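Putative ABC transporter amino acid-binding protein (Sinorhizobium meliloti, PDB 2Q88) binds the compatible solutes ectoine and hydroxyectoine as the solute-binding protein of an ABC transporter, probably delivering them for uptake in osmoprotection. Local coordinates at residues A102-K107 with L175-L180; N109-K114 with R166-S171. All blocks are in the same frame, centred on the assembly; numbering follows the deposited sequence.

Contact 1. Residues A102-K107 with L175-L180; sequences AFALKK and LSINDL
Ala-102 and Ala-104 of strand 98-106 pack against Ile-177 of helix 174-184, a helix lying on one face of the mixed sheet in an alpha/beta lobe of the periplasmic-binding-protein fold. The axes of the two short segments approach to 8.1 Å and run 30° apart, close to parallel. The side-chain packing is apolar. Both alanine methyls point toward the helix and meet one branched side chain, Ile-177, whose two arms are used differently. The shorter arm, CG2, lies anti to the backbone N and makes a van der Waals touch on the strand backbone, 4.2 Å from Phe-103 O. The longer arm turns beside that N (chi1 -75°) and runs along the strand from one alanine to the next. Leu-172 and Val-191, on the strands flanking 98-106, also touch Ile-177, which therefore sits over three strands. The ring of Phe-103 goes to the other face, meeting Tyr-116 edge-to-face. Ser-176 OG hydrogen-bonds OE2 of Glu-22, a residue that lines the ectoine pocket. The Ile-177 side chain itself is about 9 Å from the bound ectoine. Along the strand, Ile-177 CG1 rests 4.0 Å from Ala-102 CB, and Ile-177 CD1 reaches equally close to Ala-104 CB.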
loop_
_atom_site.group_PDB
_atom_site.type_symbol
_atom_site.label_atom_id
_atom_site.label_comp_id
_atom_site.label_asym_id
_atom_site.label_seq_id
_atom_site.Cartn_x
_atom_site.Cartn_y
_atom_site.Cartn_z
ATOM N N ALA A 102 -6.306 4.758 9.004
ATOM C CA ALA A 102 -7.403 4.488 9.930
ATOM C C ALA A 102 -6.952 3.642 11.126
ATOM O O ALA A 102 -5.867 3.067 11.106
ATOM C CB ALA A 102 -8.570 3.818 9.205
ATOM N N PHE A 103 -7.790 3.602 12.166
ATOM C CA PHE A 103 -7.630 2.704 13.311
ATOM C C PHE A 103 -8.826 1.775 13.404
ATOM O O PHE A 103 -9.971 2.217 13.222
ATOM C CB PHE A 103 -7.648 3.481 14.626
ATOM C CG PHE A 103 -6.416 4.289 14.909
ATOM C CD1 PHE A 103 -5.218 4.058 14.258
ATOM C CD2 PHE A 103 -6.458 5.255 15.915
ATOM C CE1 PHE A 103 -4.066 4.827 14.579
ATOM C CE2 PHE A 103 -5.337 6.002 16.235
ATOM C CZ PHE A 103 -4.143 5.792 15.559
ATOM N N ALA A 104 -8.556 0.513 13.727
ATOM C CA ALA A 104 -9.563 -0.422 14.210
ATOM C C ALA A 104 -9.362 -0.498 15.723
ATOM O O ALA A 104 -8.252 -0.732 16.198
ATOM C CB ALA A 104 -9.369 -1.787 13.570
ATOM N N LEU A 105 -10.454 -0.305 16.455
ATOM C CA LEU A 105 -10.444 -0.044 17.892
ATOM C C LEU A 105 -11.521 -0.885 18.577
ATOM O O LEU A 105 -12.438 -1.384 17.923
ATOM C CB LEU A 105 -10.772 1.448 18.103
ATOM C CG LEU A 105 -9.803 2.555 18.555
ATOM C CD1 LEU A 105 -8.354 2.151 18.651
ATOM C CD2 LEU A 105 -9.957 3.795 17.701
ATOM N N LYS A 106 -11.421 -1.023 19.898
ATOM C CA LYS A 106 -12.502 -1.619 20.672
ATOM C C LYS A 106 -13.721 -0.697 20.686
ATOM O O LYS A 106 -13.576 0.526 20.739
ATOM C CB LYS A 106 -12.030 -1.939 22.093
ATOM C CG LYS A 106 -11.178 -3.198 22.176
ATOM C CD LYS A 106 -12.017 -4.433 21.889
ATOM C CE LYS A 106 -11.270 -5.712 22.209
ATOM N NZ LYS A 106 -12.213 -6.853 22.288
ATOM N N LYS A 107 -14.915 -1.289 20.620
ATOM C CA LYS A 107 -16.165 -0.524 20.560
ATOM C C LYS A 107 -16.217 0.462 21.721
ATOM O O LYS A 107 -15.933 0.093 22.855
ATOM C CB LYS A 107 -17.376 -1.461 20.613
ATOM C CG LYS A 107 -18.716 -0.776 20.345
ATOM C CD LYS A 107 -19.867 -1.545 20.992
ATOM C CE LYS A 107 -21.162 -0.753 20.932
ATOM N NZ LYS A 107 -21.959 -0.896 22.191
ATOM N N LEU A 175 -9.457 2.445 3.520
ATOM C CA LEU A 175 -10.131 1.460 2.676
ATOM C C LEU A 175 -9.866 0.013 3.095
ATOM O O LEU A 175 -10.761 -0.827 2.983
ATOM C CB LEU A 175 -9.788 1.673 1.207
ATOM C CG LEU A 175 -10.415 2.905 0.560
ATOM C CD1 LEU A 175 -9.668 3.226 -0.726
ATOM C CD2 LEU A 175 -11.905 2.688 0.250
ATOM N N SER A 176 -8.653 -0.268 3.568
ATOM C CA SER A 176 -8.279 -1.615 4.036
ATOM C C SER A 176 -8.973 -1.982 5.349
ATOM O O SER A 176 -9.418 -3.126 5.525
ATOM C CB SER A 176 -6.762 -1.721 4.243
ATOM O OG SER A 176 -6.032 -1.391 3.074
ATOM N N ILE A 177 -9.023 -1.029 6.281
ATOM C CA ILE A 177 -9.681 -1.254 7.573
ATOM C C ILE A 177 -11.177 -1.476 7.348
ATOM O O ILE A 177 -11.737 -2.435 7.867
ATOM C CB ILE A 177 -9.415 -0.075 8.565
ATOM C CG1 ILE A 177 -7.979 -0.119 9.131
ATOM C CG2 ILE A 177 -10.402 -0.079 9.716
ATOM C CD1 ILE A 177 -7.641 -1.388 9.988
ATOM N N ASN A 178 -11.813 -0.600 6.568
ATOM C CA ASN A 178 -13.252 -0.720 6.280
ATOM C C ASN A 178 -13.625 -2.046 5.623
ATOM O O ASN A 178 -14.639 -2.657 5.962
ATOM C CB ASN A 178 -13.738 0.441 5.401
ATOM C CG ASN A 178 -13.932 1.739 6.180
ATOM O OD1 ASN A 178 -14.070 1.742 7.405
ATOM N ND2 ASN A 178 -13.960 2.849 5.458
ATOM N N ASP A 179 -12.805 -2.487 4.679
ATOM C CA ASP A 179 -13.039 -3.759 4.008
ATOM C C ASP A 179 -12.931 -4.932 4.984
ATOM O O ASP A 179 -13.804 -5.812 5.025
ATOM C CB ASP A 179 -12.054 -3.915 2.854
ATOM C CG ASP A 179 -12.403 -5.062 1.956
ATOM O OD1 ASP A 179 -11.691 -6.084 2.020
ATOM O OD2 ASP A 179 -13.379 -5.049 1.171
ATOM N N LEU A 180 -11.868 -4.916 5.786
ATOM C CA LEU A 180 -11.590 -5.970 6.760
ATOM C C LEU A 180 -12.668 -6.068 7.841
ATOM O O LEU A 180 -13.158 -7.164 8.129
ATOM C CB LEU A 180 -10.203 -5.743 7.379
ATOM C CG LEU A 180 -9.739 -6.537 8.595
ATOM C CD1 LEU A 180 -9.526 -8.013 8.250
ATOM C CD2 LEU A 180 -8.453 -5.911 9.138
#

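Contact 2. Residues N109-K114 with R166-S171; sequences NPLGLK and RIDVYS
Leu-111 and Leu-113 face Asp-168 and Val-169 from a loop without regular secondary structure, while 166-171 passes from an irregular lead-in into the strand that begins at Val-169. The backbones stay well apart, with 8.2 Å between Leu-111 CA and Asp-168 CA. Residues Asn-109 to Gly-112 form a type I beta turn, closed by Gly-112 N to Asn-109 O at 2.9 Å; Gly-112 then takes a positive phi (56°), which brings the chain round to Leu-113.

The Asn-109 side-chain amide reaches past the turn and grips the backbone of Leu-113 twice. Its OD1 accepts from Leu-113 N at 3.0 Å, and its ND2 donates to Leu-113 O at 2.9 Å, approaching from above that carbonyl plane. Across the contact everything is van der Waals packing. Methyl CD2 of Leu-111 lies over the face of the Asp-168 carboxylate, 3.7 Å from Asp-168 CG, and the two side chains cross at about a right angle. Asp-168 CG is turned beside its own backbone N and anti to the carbonyl carbon (chi1 -60°), which presents the carboxylate to Leu-111. Asp-168 has its polar partner elsewhere, OD2 accepting from Lys-126 N. Deeper in, Leu-113 CD1 sits 4.2 Å from Val-169 CG1 and nearly as close to Asp-168 CB. Ile-119 of helix 116-121 touches both Leu-113 and Val-169 and joins this apolar packing.

Such packing of a connecting loop and the following helix over one face of a central sheet is in keeping with the alpha/beta lobes of family 3 solute-binding proteins.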
loop_
_atom_site.group_PDB
_atom_site.type_symbol
_atom_site.label_atom_id
_atom_site.label_comp_id
_atom_site.label_asym_id
_atom_site.label_seq_id
_atom_site.Cartn_x
_atom_site.Cartn_y
_atom_site.Cartn_z
ATOM N N ASN A 109 -14.193 2.961 21.943
ATOM C CA ASN A 109 -12.844 3.543 22.020
ATOM C C ASN A 109 -12.489 3.917 23.474
ATOM O O ASN A 109 -12.344 5.100 23.808
ATOM C CB ASN A 109 -12.730 4.735 21.059
ATOM C CG ASN A 109 -11.299 5.218 20.871
ATOM O OD1 ASN A 109 -10.367 4.703 21.481
ATOM N ND2 ASN A 109 -11.125 6.219 20.011
ATOM N N PRO A 110 -12.368 2.898 24.336
ATOM C CA PRO A 110 -12.243 3.099 25.783
ATOM C C PRO A 110 -10.983 3.855 26.187
ATOM O O PRO A 110 -10.968 4.515 27.220
ATOM C CB PRO A 110 -12.174 1.670 26.322
ATOM C CG PRO A 110 -11.664 0.872 25.187
ATOM C CD PRO A 110 -12.331 1.469 23.988
ATOM N N LEU A 111 -9.941 3.759 25.371
ATOM C CA LEU A 111 -8.679 4.433 25.657
ATOM C C LEU A 111 -8.613 5.816 25.014
ATOM O O LEU A 111 -7.620 6.517 25.156
ATOM C CB LEU A 111 -7.510 3.558 25.205
ATOM C CG LEU A 111 -6.871 2.600 26.218
ATOM C CD1 LEU A 111 -7.858 1.969 27.187
ATOM C CD2 LEU A 111 -6.053 1.548 25.496
ATOM N N GLY A 112 -9.680 6.198 24.313
ATOM C CA GLY A 112 -9.776 7.512 23.668
ATOM C C GLY A 112 -8.630 7.778 22.714
ATOM O O GLY A 112 -8.045 8.860 22.728
ATOM N N LEU A 113 -8.311 6.782 21.891
ATOM C CA LEU A 113 -7.215 6.875 20.929
ATOM C C LEU A 113 -7.723 7.377 19.576
ATOM O O LEU A 113 -8.485 6.681 18.904
ATOM C CB LEU A 113 -6.511 5.516 20.771
ATOM C CG LEU A 113 -5.976 4.826 22.034
ATOM C CD1 LEU A 113 -5.566 3.381 21.742
ATOM C CD2 LEU A 113 -4.812 5.598 22.644
ATOM N N LYS A 114 -7.309 8.588 19.201
ATOM C CA LYS A 114 -7.753 9.251 17.963
ATOM C C LYS A 114 -6.572 9.657 17.063
ATOM O O LYS A 114 -6.758 9.993 15.888
ATOM C CB LYS A 114 -8.596 10.502 18.291
ATOM C CG LYS A 114 -9.821 10.260 19.166
ATOM C CD LYS A 114 -10.431 11.583 19.604
ATOM C CE LYS A 114 -11.542 11.400 20.635
ATOM N NZ LYS A 114 -12.103 12.730 21.072
ATOM N N ARG A 166 -4.456 -8.496 22.527
ATOM C CA ARG A 166 -2.998 -8.419 22.403
ATOM C C ARG A 166 -2.540 -7.033 21.921
ATOM O O ARG A 166 -1.394 -6.615 22.160
ATOM C CB ARG A 166 -2.468 -9.536 21.494
ATOM C CG ARG A 166 -2.794 -10.955 21.993
ATOM C CD ARG A 166 -2.313 -11.238 23.406
ATOM N NE ARG A 166 -2.893 -12.455 23.980
ATOM C CZ ARG A 166 -2.525 -12.979 25.145
ATOM N NH1 ARG A 166 -1.568 -12.409 25.864
ATOM N NH2 ARG A 166 -3.104 -14.086 25.592
ATOM N N ILE A 167 -3.444 -6.325 21.245
ATOM C CA ILE A 167 -3.235 -4.925 20.882
ATOM C C ILE A 167 -4.490 -4.103 21.221
ATOM O O ILE A 167 -5.579 -4.656 21.391
ATOM C CB ILE A 167 -2.850 -4.774 19.380
ATOM C CG1 ILE A 167 -3.924 -5.384 18.468
ATOM C CG2 ILE A 167 -1.468 -5.395 19.098
ATOM C CD1 ILE A 167 -3.635 -5.226 16.981
ATOM N N ASP A 168 -4.328 -2.794 21.323
ATOM C CA ASP A 168 -5.458 -1.890 21.584
ATOM C C ASP A 168 -5.987 -1.200 20.326
ATOM O O ASP A 168 -7.111 -0.688 20.301
ATOM C CB ASP A 168 -5.061 -0.850 22.616
ATOM C CG ASP A 168 -4.667 -1.471 23.930
ATOM O OD1 ASP A 168 -5.567 -1.995 24.629
ATOM O OD2 ASP A 168 -3.488 -1.498 24.345
ATOM N N VAL A 169 -5.161 -1.176 19.294
ATOM C CA VAL A 169 -5.511 -0.533 18.040
ATOM C C VAL A 169 -4.775 -1.256 16.920
ATOM O O VAL A 169 -3.635 -1.666 17.096
ATOM C CB VAL A 169 -5.161 0.991 18.055
ATOM C CG1 VAL A 169 -3.766 1.246 18.589
ATOM C CG2 VAL A 169 -5.285 1.610 16.673
ATOM N N TYR A 170 -5.432 -1.409 15.782
ATOM C CA TYR A 170 -4.765 -1.919 14.588
ATOM C C TYR A 170 -4.911 -0.868 13.494
ATOM O O TYR A 170 -6.008 -0.375 13.240
ATOM C CB TYR A 170 -5.381 -3.249 14.175
ATOM C CG TYR A 170 -4.839 -3.868 12.891
ATOM C CD1 TYR A 170 -3.475 -4.025 12.683
ATOM C CD2 TYR A 170 -5.709 -4.326 11.902
ATOM C CE1 TYR A 170 -2.984 -4.612 11.505
ATOM C CE2 TYR A 170 -5.240 -4.895 10.738
ATOM C CZ TYR A 170 -3.884 -5.039 10.541
ATOM O OH TYR A 170 -3.432 -5.631 9.380
ATOM N N SER A 171 -3.806 -0.514 12.861
ATOM C CA SER A 171 -3.814 0.580 11.906
ATOM C C SER A 171 -3.448 0.115 10.497
ATOM O O SER A 171 -2.436 -0.551 10.311
ATOM C CB SER A 171 -2.864 1.683 12.361
ATOM O OG SER A 171 -2.982 2.818 11.525
#

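Both contacts reach the same sheet, in which strands 98-106 and 169-173 are antiparallel neighbours, and their centres lie 11 Å apart. The strands join them directly: Ala-104 N probably bonds Tyr-170 O, and Phe-103 and Leu-105 pack on Val-169. Contact 1 is buried, and its side-chain contacts are aliphatic; it lies on the helix that follows strand 169-173 and nearer the ectoine pocket. Contact 2 lies at the margin, about 13 Å from the ligand measured from the Val-169 side chain. There the chemistry is mixed, with buried Leu-113 and Val-169 giving way to an exposed leucine against a carboxylate, and an asparagine holding its own loop in shape.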